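PDB 6K10: aldehyde dehydrogenase from Staphylococcus aureus, which catalyses the NAD-dependent oxidation of 4,4'-diaponeurosporen-4-al to 4,4'-diaponeurosporenoic acid, a step in the biosynthesis of the carotenoid staphyloxanthin. Local coordinates for residues Ile118-Gln126 with Phe244-Val252; Ile44-Leu55 with Glu65-Ile73. The protein carries 1 engineered substitution. All blocks are in the same frame, centred on the assembly; numbering follows the deposited sequence. Where two conformers were deposited one is given.

Contact 1 of 2, residues Ile118-Gln126 with Phe244-Val252; sequences IAPFNYPFQ and FTNAGQTSV. Engineered in segment 244-252: Ser251 (natural residue Cys).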
ATOM      1  N   ILE A 118      -4.215  15.956   3.315  1.00 20.19           N
ATOM      2  CA  ILE A 118      -4.889  16.534   4.473  1.00 21.90           C
ATOM      3  C   ILE A 118      -3.898  16.570   5.627  1.00 22.44           C
ATOM      4  O   ILE A 118      -3.290  15.547   5.960  1.00 22.28           O
ATOM      5  CB  ILE A 118      -6.143  15.730   4.860  1.00 20.85           C
ATOM      6  CG1 ILE A 118      -7.128  15.663   3.694  1.00 23.46           C
ATOM      7  CG2 ILE A 118      -6.807  16.327   6.095  1.00 18.83           C
ATOM      8  CD1 ILE A 118      -8.192  14.591   3.864  1.00 23.69           C
ATOM      9  N   ALA A 119      -3.745  17.740   6.245  1.00 21.29           N
ATOM     10  CA  ALA A 119      -2.770  17.881   7.313  1.00 21.62           C
ATOM     11  C   ALA A 119      -3.412  18.411   8.586  1.00 23.87           C
ATOM     12  O   ALA A 119      -4.291  19.274   8.521  1.00 22.63           O
ATOM     13  CB  ALA A 119      -1.634  18.814   6.898  1.00 18.56           C
ATOM     14  N   PRO A 120      -2.979  17.931   9.759  1.00 23.82           N
ATOM     15  CA  PRO A 120      -3.575  18.387  11.018  1.00 23.22           C
ATOM     16  C   PRO A 120      -2.858  19.599  11.594  1.00 23.36           C
ATOM     17  O   PRO A 120      -2.029  20.214  10.916  1.00 23.72           O
ATOM     18  CB  PRO A 120      -3.425  17.163  11.924  1.00 21.35           C
ATOM     19  CG  PRO A 120      -2.123  16.572  11.476  1.00 17.39           C
ATOM     20  CD  PRO A 120      -1.998  16.855   9.988  1.00 20.25           C
ATOM     21  N   PHE A 121      -3.155  19.943  12.848  1.00 22.01           N
ATOM     22  CA  PHE A 121      -2.696  21.190  13.447  1.00 19.90           C
ATOM     23  C   PHE A 121      -1.319  21.109  14.098  1.00 19.35           C
ATOM     24  O   PHE A 121      -0.703  22.160  14.312  1.00 21.94           O
ATOM     25  CB  PHE A 121      -3.706  21.670  14.504  1.00 17.42           C
ATOM     26  CG  PHE A 121      -3.688  20.852  15.781  1.00 22.41           C
ATOM     27  CD1 PHE A 121      -2.753  21.101  16.775  1.00 23.12           C
ATOM     28  CD2 PHE A 121      -4.625  19.861  15.999  1.00 24.29           C
ATOM     29  CE1 PHE A 121      -2.731  20.359  17.938  1.00 23.82           C
ATOM     30  CE2 PHE A 121      -4.616  19.123  17.170  1.00 27.76           C
ATOM     31  CZ  PHE A 121      -3.669  19.376  18.143  1.00 25.08           C
ATOM     32  N   ASN A 122      -0.835  19.915  14.458  1.00 20.56           N
ATOM     33  CA  ASN A 122       0.265  19.840  15.416  1.00 23.23           C
ATOM     34  C   ASN A 122       1.628  20.108  14.788  1.00 22.78           C
ATOM     35  O   ASN A 122       2.465  20.777  15.403  1.00 20.86           O
ATOM     36  CB  ASN A 122       0.246  18.485  16.134  1.00 24.22           C
ATOM     37  CG  ASN A 122       0.362  17.304  15.191  1.00 25.27           C
ATOM     38  OD1 ASN A 122      -0.242  17.280  14.122  1.00 25.48           O
ATOM     39  ND2 ASN A 122       1.134  16.301  15.599  1.00 21.81           N
ATOM     40  N   TYR A 123       1.882  19.598  13.586  1.00 20.34           N
ATOM     41  CA  TYR A 123       3.020  20.019  12.773  1.00 21.09           C
ATOM     42  C   TYR A 123       2.442  20.496  11.448  1.00 19.83           C
ATOM     43  O   TYR A 123       2.584  19.837  10.409  1.00 18.60           O
ATOM     44  CB  TYR A 123       4.045  18.904  12.593  1.00 20.38           C
ATOM     45  CG  TYR A 123       4.698  18.503  13.897  1.00 21.29           C
ATOM     46  CD1 TYR A 123       4.065  17.626  14.768  1.00 21.16           C
ATOM     47  CD2 TYR A 123       5.932  19.020  14.270  1.00 24.86           C
ATOM     48  CE1 TYR A 123       4.647  17.263  15.965  1.00 20.43           C
ATOM     49  CE2 TYR A 123       6.524  18.661  15.465  1.00 22.29           C
ATOM     50  CZ  TYR A 123       5.876  17.783  16.309  1.00 21.98           C
ATOM     51  OH  TYR A 123       6.458  17.422  17.503  1.00 22.07           O
ATOM     52  N   PRO A 124       1.775  21.654  11.459  1.00 20.52           N
ATOM     53  CA  PRO A 124       0.885  22.011  10.345  1.00 20.57           C
ATOM     54  C   PRO A 124       1.618  22.335   9.064  1.00 21.72           C
ATOM     55  O   PRO A 124       0.999  22.308   7.992  1.00 20.76           O
ATOM     56  CB  PRO A 124       0.132  23.233  10.882  1.00 24.80           C
ATOM     57  CG  PRO A 124       1.082  23.850  11.862  1.00 24.36           C
ATOM     58  CD  PRO A 124       1.852  22.715  12.479  1.00 24.27           C
ATOM     59  N   PHE A 125       2.911  22.636   9.137  1.00 19.48           N
ATOM     60  CA  PHE A 125       3.715  22.913   7.954  1.00 22.01           C
ATOM     61  C   PHE A 125       4.359  21.633   7.426  1.00 22.51           C
ATOM     62  O   PHE A 125       4.184  21.281   6.255  1.00 22.82           O
ATOM     63  CB  PHE A 125       4.763  23.981   8.293  1.00 23.35           C
ATOM     64  CG  PHE A 125       5.651  24.362   7.146  1.00 25.78           C
ATOM     65  CD1 PHE A 125       6.849  23.701   6.932  1.00 23.50           C
ATOM     66  CD2 PHE A 125       5.299  25.394   6.293  1.00 24.21           C
ATOM     67  CE1 PHE A 125       7.672  24.053   5.881  1.00 24.32           C
ATOM     68  CE2 PHE A 125       6.120  25.753   5.241  1.00 24.60           C
ATOM     69  CZ  PHE A 125       7.309  25.081   5.035  1.00 23.61           C
ATOM     70  N   GLN A 126       5.088  20.918   8.290  1.00 20.75           N
ATOM     71  CA  GLN A 126       5.777  19.699   7.868  1.00 21.22           C
ATOM     72  C   GLN A 126       4.808  18.654   7.330  1.00 22.92           C
ATOM     73  O   GLN A 126       5.103  17.976   6.339  1.00 21.41           O
ATOM     74  CB  GLN A 126       6.594  19.128   9.030  1.00 24.71           C
ATOM     75  CG  GLN A 126       6.836  17.624   8.970  1.00 31.76           C
ATOM     76  CD  GLN A 126       7.888  17.221   7.957  1.00 35.57           C
ATOM     77  OE1 GLN A 126       8.501  18.067   7.304  1.00 39.97           O
ATOM     78  NE2 GLN A 126       8.105  15.918   7.822  1.00 31.02           N
ATOM     79  N   PHE A 244       7.820  16.301  25.590  1.00 22.60           N
ATOM     80  CA  PHE A 244       7.473  17.696  25.823  1.00 23.26           C
ATOM     81  C   PHE A 244       7.908  18.625  24.699  1.00 21.41           C
ATOM     82  O   PHE A 244       7.646  19.831  24.772  1.00 22.58           O
ATOM     83  CB  PHE A 244       8.043  18.134  27.172  1.00 22.12           C
ATOM     84  CG  PHE A 244       7.434  17.386  28.319  1.00 19.16           C
ATOM     85  CD1 PHE A 244       6.120  17.625  28.686  1.00 18.51           C
ATOM     86  CD2 PHE A 244       8.142  16.398  28.981  1.00 19.09           C
ATOM     87  CE1 PHE A 244       5.534  16.917  29.718  1.00 18.39           C
ATOM     88  CE2 PHE A 244       7.562  15.689  30.017  1.00 20.24           C
ATOM     89  CZ  PHE A 244       6.256  15.950  30.386  1.00 21.34           C
ATOM     90  N   THR A 245       8.551  18.096  23.663  1.00 20.25           N
ATOM     91  CA  THR A 245       8.587  18.783  22.381  1.00 20.12           C
ATOM     92  C   THR A 245       7.161  19.022  21.895  1.00 18.76           C
ATOM     93  O   THR A 245       6.307  18.135  21.977  1.00 25.56           O
ATOM     94  CB  THR A 245       9.366  17.950  21.358  1.00 21.70           C
ATOM     95  OG1 THR A 245      10.759  17.946  21.698  1.00 20.97           O
ATOM     96  CG2 THR A 245       9.190  18.504  19.948  1.00 25.86           C
ATOM     97  N   ASN A 246       6.903  20.239  21.409  1.00 19.14           N
ATOM     98  CA  ASN A 246       5.583  20.644  20.909  1.00 20.18           C
ATOM     99  C   ASN A 246       4.501  20.500  21.976  1.00 20.17           C
ATOM    100  O   ASN A 246       3.325  20.303  21.657  1.00 21.75           O
ATOM    101  CB  ASN A 246       5.197  19.862  19.648  1.00 19.88           C
ATOM    102  CG  ASN A 246       4.196  20.609  18.782  1.00 21.32           C
ATOM    103  OD1 ASN A 246       4.137  21.839  18.799  1.00 20.94           O
ATOM    104  ND2 ASN A 246       3.401  19.863  18.024  1.00 19.72           N
ATOM    105  N   ALA A 247       4.895  20.599  23.248  1.00 20.49           N
ATOM    106  CA  ALA A 247       3.976  20.484  24.381  1.00 21.34           C
ATOM    107  C   ALA A 247       3.178  19.182  24.327  1.00 22.43           C
ATOM    108  O   ALA A 247       2.005  19.131  24.698  1.00 23.02           O
ATOM    109  CB  ALA A 247       3.039  21.693  24.458  1.00 23.31           C
ATOM    110  N   GLY A 248       3.820  18.117  23.853  1.00 18.22           N
ATOM    111  CA  GLY A 248       3.187  16.814  23.810  1.00 20.28           C
ATOM    112  C   GLY A 248       2.259  16.573  22.642  1.00 19.98           C
ATOM    113  O   GLY A 248       1.674  15.487  22.554  1.00 20.38           O
ATOM    114  N   GLN A 249       2.113  17.536  21.737  1.00 19.38           N
ATOM    115  CA  GLN A 249       1.171  17.419  20.625  1.00 22.02           C
ATOM    116  C   GLN A 249       1.859  16.728  19.445  1.00 21.97           C
ATOM    117  O   GLN A 249       2.124  17.311  18.392  1.00 18.46           O
ATOM    118  CB  GLN A 249       0.626  18.794  20.263  1.00 24.72           C
ATOM    119  CG  GLN A 249      -0.019  19.482  21.466  1.00 22.16           C
ATOM    120  CD  GLN A 249      -0.336  20.944  21.232  1.00 21.53           C
ATOM    121  OE1 GLN A 249      -1.501  21.330  21.130  1.00 21.46           O
ATOM    122  NE2 GLN A 249       0.701  21.772  21.166  1.00 21.70           N
ATOM    123  N   THR A 250       2.143  15.443  19.649  1.00 20.86           N
ATOM    124  CA  THR A 250       2.868  14.629  18.684  1.00 18.38           C
ATOM    125  C   THR A 250       2.281  13.226  18.679  1.00 17.48           C
ATOM    126  O   THR A 250       2.017  12.652  19.739  1.00 18.31           O
ATOM    127  CB  THR A 250       4.365  14.571  19.016  1.00 20.32           C
ATOM    128  OG1 THR A 250       4.863  15.901  19.209  1.00 21.95           O
ATOM    129  CG2 THR A 250       5.143  13.904  17.893  1.00 22.57           C
ATOM    130  N   SER A 251       2.082  12.677  17.479  1.00 20.06           N
ATOM    131  CA  SER A 251       1.489  11.350  17.375  0.53 22.56           C
ATOM    132  C   SER A 251       2.427  10.257  17.868  1.00 22.11           C
ATOM    133  O   SER A 251       1.960   9.183  18.264  1.00 21.67           O
ATOM    134  CB  SER A 251       1.062  11.080  15.933  0.53 23.00           C
ATOM    135  OG  SER A 251       2.178  11.086  15.060  0.53 21.08           O
ATOM    136  N   VAL A 252       3.733  10.503  17.868  1.00 20.61           N
ATOM    137  CA  VAL A 252       4.703   9.538  18.366  1.00 18.38           C
ATOM    138  C   VAL A 252       5.297   9.991  19.700  1.00 22.14           C
ATOM    139  O   VAL A 252       6.315   9.461  20.140  1.00 24.50           O
ATOM    140  CB  VAL A 252       5.800   9.258  17.326  1.00 17.90           C
ATOM    141  CG1 VAL A 252       5.182   8.739  16.031  1.00 19.79           C
ATOM    142  CG2 VAL A 252       6.609  10.506  17.060  1.00 17.30           C
TER

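Contact 2 of 2, residues Ile44-Leu55 with Glu65-Ile73; sequences IKSYESDILEAL and EAYATEIGI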
ATOM      1  N   ILE A  44       9.908  28.512   0.246  1.00 20.34           N
ATOM      2  CA  ILE A  44       9.946  28.338   1.698  1.00 22.90           C
ATOM      3  C   ILE A  44      10.982  29.266   2.321  1.00 24.84           C
ATOM      4  O   ILE A  44      10.757  29.845   3.392  1.00 22.52           O
ATOM      5  CB  ILE A  44      10.216  26.862   2.049  1.00 22.44           C
ATOM      6  CG1 ILE A  44       9.045  25.993   1.591  1.00 24.84           C
ATOM      7  CG2 ILE A  44      10.466  26.689   3.547  1.00 21.52           C
ATOM      8  CD1 ILE A  44       9.284  24.512   1.745  1.00 23.31           C
ATOM      9  N   LYS A  45      12.128  29.431   1.657  1.00 25.77           N
ATOM     10  CA  LYS A  45      13.156  30.331   2.172  1.00 26.96           C
ATOM     11  C   LYS A  45      12.672  31.775   2.172  1.00 25.46           C
ATOM     12  O   LYS A  45      12.915  32.520   3.129  1.00 26.82           O
ATOM     13  CB  LYS A  45      14.432  30.196   1.344  1.00 29.10           C
ATOM     14  CG  LYS A  45      15.157  28.879   1.541  1.00 30.08           C
ATOM     15  CD  LYS A  45      16.207  28.675   0.464  1.00 31.54           C
ATOM     16  CE  LYS A  45      16.608  27.215   0.355  1.00 34.98           C
ATOM     17  NZ  LYS A  45      17.951  27.049  -0.265  1.00 35.00           N
ATOM     18  N   SER A  46      11.984  32.188   1.105  1.00 24.89           N
ATOM     19  CA  SER A  46      11.463  33.548   1.041  1.00 25.08           C
ATOM     20  C   SER A  46      10.458  33.813   2.154  1.00 27.91           C
ATOM     21  O   SER A  46      10.358  34.943   2.647  1.00 29.09           O
ATOM     22  CB  SER A  46      10.821  33.796  -0.323  1.00 28.33           C
ATOM     23  OG  SER A  46      11.708  33.439  -1.369  1.00 31.11           O
ATOM     24  N   TYR A  47       9.724  32.786   2.573  1.00 25.29           N
ATOM     25  CA  TYR A  47       8.683  32.913   3.581  1.00 27.29           C
ATOM     26  C   TYR A  47       9.122  32.420   4.951  1.00 28.60           C
ATOM     27  O   TYR A  47       8.280  32.293   5.844  1.00 25.02           O
ATOM     28  CB  TYR A  47       7.445  32.142   3.137  1.00 28.00           C
ATOM     29  CG  TYR A  47       6.545  32.893   2.193  1.00 31.16           C
ATOM     30  CD1 TYR A  47       6.906  33.078   0.867  1.00 34.49           C
ATOM     31  CD2 TYR A  47       5.310  33.366   2.609  1.00 36.62           C
ATOM     32  CE1 TYR A  47       6.076  33.739  -0.012  1.00 36.43           C
ATOM     33  CE2 TYR A  47       4.474  34.029   1.739  1.00 38.66           C
ATOM     34  CZ  TYR A  47       4.862  34.213   0.430  1.00 40.05           C
ATOM     35  OH  TYR A  47       4.026  34.874  -0.438  1.00 44.22           O
ATOM     36  N   GLU A  48      10.415  32.137   5.134  1.00 25.86           N
ATOM     37  CA  GLU A  48      10.882  31.515   6.371  1.00 26.61           C
ATOM     38  C   GLU A  48      10.453  32.310   7.599  1.00 23.92           C
ATOM     39  O   GLU A  48       9.986  31.738   8.591  1.00 23.57           O
ATOM     40  CB  GLU A  48      12.404  31.366   6.340  1.00 27.54           C
ATOM     41  CG  GLU A  48      12.972  30.739   7.600  1.00 29.48           C
ATOM     42  CD  GLU A  48      14.487  30.761   7.633  1.00 30.00           C
ATOM     43  OE1 GLU A  48      15.108  30.073   6.798  1.00 32.98           O
ATOM     44  OE2 GLU A  48      15.054  31.467   8.494  1.00 30.52           O
ATOM     45  N   SER A  49      10.598  33.634   7.547  1.00 22.83           N
ATOM     46  CA  SER A  49      10.238  34.454   8.699  1.00 27.72           C
ATOM     47  C   SER A  49       8.743  34.378   8.988  1.00 24.54           C
ATOM     48  O   SER A  49       8.334  34.270  10.150  1.00 26.73           O
ATOM     49  CB  SER A  49      10.667  35.903   8.468  1.00 33.71           C
ATOM     50  OG  SER A  49      10.829  36.579   9.702  1.00 38.78           O
ATOM     51  N   ASP A  50       7.913  34.429   7.942  1.00 22.30           N
ATOM     52  CA  ASP A  50       6.469  34.362   8.140  1.00 25.32           C
ATOM     53  C   ASP A  50       6.034  32.997   8.656  1.00 25.66           C
ATOM     54  O   ASP A  50       5.088  32.909   9.447  1.00 25.96           O
ATOM     55  CB  ASP A  50       5.741  34.690   6.834  1.00 32.26           C
ATOM     56  CG  ASP A  50       6.402  35.818   6.064  1.00 41.07           C
ATOM     57  OD1 ASP A  50       7.483  35.594   5.474  1.00 47.40           O
ATOM     58  OD2 ASP A  50       5.845  36.935   6.051  1.00 43.47           O
ATOM     59  N   ILE A  51       6.702  31.928   8.221  1.00 22.75           N
ATOM     60  CA  ILE A  51       6.372  30.596   8.722  1.00 22.38           C
ATOM     61  C   ILE A  51       6.712  30.489  10.202  1.00 24.99           C
ATOM     62  O   ILE A  51       5.920  29.978  11.002  1.00 25.40           O
ATOM     63  CB  ILE A  51       7.096  29.516   7.899  1.00 21.11           C
ATOM     64  CG1 ILE A  51       6.677  29.593   6.432  1.00 23.85           C
ATOM     65  CG2 ILE A  51       6.792  28.134   8.457  1.00 21.82           C
ATOM     66  CD1 ILE A  51       7.651  28.916   5.492  1.00 23.16           C
ATOM     67  N   LEU A  52       7.902  30.962  10.587  1.00 22.28           N
ATOM     68  CA  LEU A  52       8.284  30.944  11.996  1.00 21.93           C
ATOM     69  C   LEU A  52       7.320  31.768  12.840  1.00 21.70           C
ATOM     70  O   LEU A  52       6.947  31.361  13.946  1.00 22.63           O
ATOM     71  CB  LEU A  52       9.714  31.462  12.164  1.00 23.89           C
ATOM     72  CG  LEU A  52      10.854  30.595  11.626  1.00 24.83           C
ATOM     73  CD1 LEU A  52      12.178  31.343  11.714  1.00 24.20           C
ATOM     74  CD2 LEU A  52      10.935  29.280  12.386  1.00 25.29           C
ATOM     75  N   GLU A  53       6.903  32.932  12.333  1.00 22.76           N
ATOM     76  CA  GLU A  53       5.953  33.764  13.066  1.00 24.84           C
ATOM     77  C   GLU A  53       4.620  33.050  13.241  1.00 21.31           C
ATOM     78  O   GLU A  53       4.030  33.065  14.328  1.00 24.43           O
ATOM     79  CB  GLU A  53       5.749  35.095  12.342  1.00 26.29           C
ATOM     80  CG  GLU A  53       6.843  36.120  12.574  1.00 36.22           C
ATOM     81  CD  GLU A  53       7.023  37.052  11.390  1.00 43.87           C
ATOM     82  OE1 GLU A  53       6.004  37.536  10.852  1.00 46.74           O
ATOM     83  OE2 GLU A  53       8.183  37.311  11.005  1.00 48.52           O
ATOM     84  N   ALA A  54       4.128  32.422  12.171  1.00 23.28           N
ATOM     85  CA  ALA A  54       2.837  31.742  12.233  1.00 20.23           C
ATOM     86  C   ALA A  54       2.881  30.553  13.185  1.00 23.73           C
ATOM     87  O   ALA A  54       1.944  30.341  13.965  1.00 25.85           O
ATOM     88  CB  ALA A  54       2.416  31.300  10.832  1.00 21.63           C
ATOM     89  N   LEU A  55       3.957  29.763  13.132  1.00 20.73           N
ATOM     90  CA  LEU A  55       4.103  28.649  14.062  1.00 21.20           C
ATOM     91  C   LEU A  55       4.182  29.145  15.500  1.00 24.92           C
ATOM     92  O   LEU A  55       3.664  28.501  16.420  1.00 25.80           O
ATOM     93  CB  LEU A  55       5.345  27.832  13.706  1.00 20.47           C
ATOM     94  CG  LEU A  55       5.261  27.053  12.392  1.00 23.15           C
ATOM     95  CD1 LEU A  55       6.636  26.563  11.957  1.00 22.77           C
ATOM     96  CD2 LEU A  55       4.296  25.890  12.539  1.00 23.51           C
ATOM     97  N   GLU A  65      12.871  24.742  17.706  1.00 24.86           N
ATOM     98  CA  GLU A  65      11.996  23.594  17.499  1.00 25.42           C
ATOM     99  C   GLU A  65      11.295  23.673  16.149  1.00 23.52           C
ATOM    100  O   GLU A  65      11.146  22.659  15.458  1.00 23.55           O
ATOM    101  CB  GLU A  65      10.974  23.518  18.632  1.00 26.49           C
ATOM    102  CG  GLU A  65      10.520  22.116  18.976  1.00 30.10           C
ATOM    103  CD  GLU A  65       9.393  22.115  19.988  1.00 29.77           C
ATOM    104  OE1 GLU A  65       9.679  21.994  21.197  1.00 30.53           O
ATOM    105  OE2 GLU A  65       8.222  22.239  19.572  1.00 28.51           O
ATOM    106  N   ALA A  66      10.858  24.873  15.758  1.00 20.62           N
ATOM    107  CA  ALA A  66      10.169  25.034  14.483  1.00 20.24           C
ATOM    108  C   ALA A  66      11.085  24.728  13.307  1.00 24.30           C
ATOM    109  O   ALA A  66      10.627  24.218  12.279  1.00 22.19           O
ATOM    110  CB  ALA A  66       9.607  26.449  14.363  1.00 23.42           C
ATOM    111  N   TYR A  67      12.380  25.023  13.435  1.00 21.22           N
ATOM    112  CA  TYR A  67      13.293  24.733  12.336  1.00 24.04           C
ATOM    113  C   TYR A  67      13.623  23.248  12.268  1.00 23.88           C
ATOM    114  O   TYR A  67      13.701  22.673  11.175  1.00 27.33           O
ATOM    115  CB  TYR A  67      14.571  25.561  12.467  1.00 24.59           C
ATOM    116  CG  TYR A  67      15.011  26.125  11.140  1.00 23.16           C
ATOM    117  CD1 TYR A  67      14.497  27.325  10.674  1.00 27.23           C
ATOM    118  CD2 TYR A  67      15.905  25.434  10.331  1.00 23.51           C
ATOM    119  CE1 TYR A  67      14.878  27.838   9.453  1.00 26.88           C
ATOM    120  CE2 TYR A  67      16.290  25.937   9.105  1.00 25.14           C
ATOM    121  CZ  TYR A  67      15.774  27.141   8.672  1.00 27.07           C
ATOM    122  OH  TYR A  67      16.153  27.650   7.452  1.00 29.01           O
ATOM    123  N   ALA A  68      13.808  22.606  13.422  1.00 25.05           N
ATOM    124  CA  ALA A  68      14.201  21.201  13.422  1.00 24.69           C
ATOM    125  C   ALA A  68      13.050  20.282  13.033  1.00 26.78           C
ATOM    126  O   ALA A  68      13.286  19.200  12.486  1.00 27.96           O
ATOM    127  CB  ALA A  68      14.749  20.809  14.794  1.00 24.37           C
ATOM    128  N   THR A  69      11.805  20.685  13.296  1.00 22.26           N
ATOM    129  CA  THR A  69      10.664  19.807  13.072  1.00 22.05           C
ATOM    130  C   THR A  69       9.748  20.241  11.937  1.00 25.00           C
ATOM    131  O   THR A  69       8.856  19.470  11.565  1.00 28.07           O
ATOM    132  CB  THR A  69       9.828  19.673  14.357  1.00 23.50           C
ATOM    133  OG1 THR A  69       9.226  20.934  14.678  1.00 27.42           O
ATOM    134  CG2 THR A  69      10.697  19.214  15.519  1.00 24.60           C
ATOM    135  N   GLU A  70       9.921  21.441  11.379  1.00 23.98           N
ATOM    136  CA  GLU A  70       9.023  21.878  10.315  1.00 24.89           C
ATOM    137  C   GLU A  70       9.765  22.438   9.105  1.00 22.87           C
ATOM    138  O   GLU A  70       9.653  21.890   8.004  1.00 24.64           O
ATOM    139  CB  GLU A  70       8.022  22.915  10.842  1.00 25.83           C
ATOM    140  CG  GLU A  70       7.327  22.515  12.137  1.00 28.02           C
ATOM    141  CD  GLU A  70       5.816  22.408  12.000  1.00 26.27           C
ATOM    142  OE1 GLU A  70       5.321  22.252  10.866  1.00 26.13           O
ATOM    143  OE2 GLU A  70       5.123  22.474  13.034  1.00 25.45           O
ATOM    144  N   ILE A  71      10.522  23.519   9.283  1.00 20.65           N
ATOM    145  CA  ILE A  71      11.121  24.199   8.133  1.00 23.51           C
ATOM    146  C   ILE A  71      12.374  23.477   7.658  1.00 20.72           C
ATOM    147  O   ILE A  71      12.470  23.070   6.494  1.00 19.85           O
ATOM    148  CB  ILE A  71      11.427  25.669   8.465  1.00 26.24           C
ATOM    149  CG1 ILE A  71      10.154  26.407   8.862  1.00 26.91           C
ATOM    150  CG2 ILE A  71      12.087  26.347   7.275  1.00 24.93           C
ATOM    151  CD1 ILE A  71      10.376  27.876   9.111  1.00 27.23           C
ATOM    152  N   GLY A  72      13.364  23.340   8.541  1.00 22.95           N
ATOM    153  CA  GLY A  72      14.651  22.810   8.117  1.00 22.81           C
ATOM    154  C   GLY A  72      14.558  21.397   7.580  1.00 27.13           C
ATOM    155  O   GLY A  72      15.193  21.060   6.577  1.00 28.55           O
ATOM    156  N   ILE A  73      13.766  20.550   8.240  1.00 25.71           N
ATOM    157  CA  ILE A  73      13.616  19.172   7.791  1.00 24.31           C
ATOM    158  C   ILE A  73      12.948  19.121   6.422  1.00 21.58           C
ATOM    159  O   ILE A  73      13.229  18.223   5.619  1.00 23.55           O
ATOM    160  CB  ILE A  73      12.842  18.361   8.849  1.00 31.36           C
ATOM    161  CG1 ILE A  73      12.790  16.880   8.477  1.00 35.62           C
ATOM    162  CG2 ILE A  73      11.441  18.920   9.045  1.00 31.40           C
ATOM    163  CD1 ILE A  73      12.559  15.976   9.665  1.00 36.83           C
TER

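Contact 1 of 2, residues Ile118-Gln126 with Phe244-Val252
The active-site loop of the aldehyde dehydrogenase fold, residues 244-252, meets the loop that follows strand 104-118, where Asn122 and Tyr123 carry most of the contact with Asn246, Gln249 and Thr250. Two amides share the carbonyl of Gln249. Asn122 ND2 donates to Gln249 O over 3.1 Å, with the N-H pointing at it at 154° and the oxygen lying in the plane of the amide. From the opposite face of that carbonyl, Asn246 ND2 reaches Gln249 O at 2.9 Å, tilted from its own amide plane. Asn246 ND2 also donates to Asn122 O, again at 2.9 Å, so one amide nitrogen bridges the two backbones; both its bonds are more bent than that of Asn122. Lys61 gives Asn122 O a further bond. The same Asn246 nitrogen lies over one face of the Tyr123 ring, displaced toward its rim. Tyr123 has CG anti to its carbonyl carbon (chi1 -65°), which lays the ring against Asn246 and brings OH within 2.8 Å of Thr250 OG1, a hydrogen bond at the edge of the ring. Beyond Asn122, Phe121 CE1 touches Gln249 OE1 edge-on at 3.6 Å. Bonds at both ends fix the rotation of the Gln249 amide: NE2 to Asn246 O at 3.0 Å and to Arg291 O, OE1 from Val293 N. The bonds to Gln249 O probably help to set the main chain two residues before Ser251, the engineered replacement of the natural cysteine at the predicted catalytic position. By its place in the sequence, Asn122 probably corresponds to the conserved asparagine of the aldehyde dehydrogenase oxyanion hole.

Contact 2 of 2, residues Ile44-Leu55 with Glu65-Ile73
Ile71 CG1 lies beside the backbone N (chi1 -59°) and its chain runs on extended, which pushes CD1 into the hole formed by Ile44, Glu48, Ile51 and Leu52. Glu48, with CG opposite its own backbone N (chi1 179°), reaches across to the Tyr67 hydroxyl. In the hole, Ile71 CD1 meets Leu52 CD2 at 3.6 Å and Ile51 CG2 at 3.7 Å, while Ile71 CG2 lies against Ile44 CG2. Leu52 CD2 also packs on Ala66 CB at 3.7 Å, and Leu55 CD1 comes to the same methyl at 3.8 Å. Tyr67 OH donates to Glu48 OE1 over 2.7 Å, arriving from above the carboxylate plane; the carboxylate stands nearly perpendicular to the ring and sits at its edge. Glu48 OE2 pairs with Lys461 of the second subunit, and Phe457 of that subunit meets the Tyr67 ring edge-to-face, so this rim of the contact belongs to the dimer interface. At the other end Leu55 CD2 touches Glu70 OE2 at 3.5 Å, an oxygen that is salt-bridged to Lys61. Helices 48-55 and 65-73 pass 10.5 Å apart at 115°, a steep crossing with knob-into-hole packing in the N-terminal helical part of the aldehyde dehydrogenase fold.

In the fold
Contact 2 closes early in the chain, within helices 30-46, 48-59 and 63-89; contact 1 comes later, joining the loop after strand 104-118 to the loop after helix 232-244. Their centres are 14 Å apart and they touch directly. Glu70 of helix 63-89 turns one carboxylate oxygen, OE1, to the backbone N of both Phe125 and Gln126, probable hydrogen bonds of 3.0 and 2.9 Å at the start of helix 126-138. Lys61 links them too, bonding Asn122 O and Glu70. Helix 63-89 thus has one side against the second subunit and another against the loop carrying Asn122, with the Glu70 side chain about 12 Å from that of Ser251.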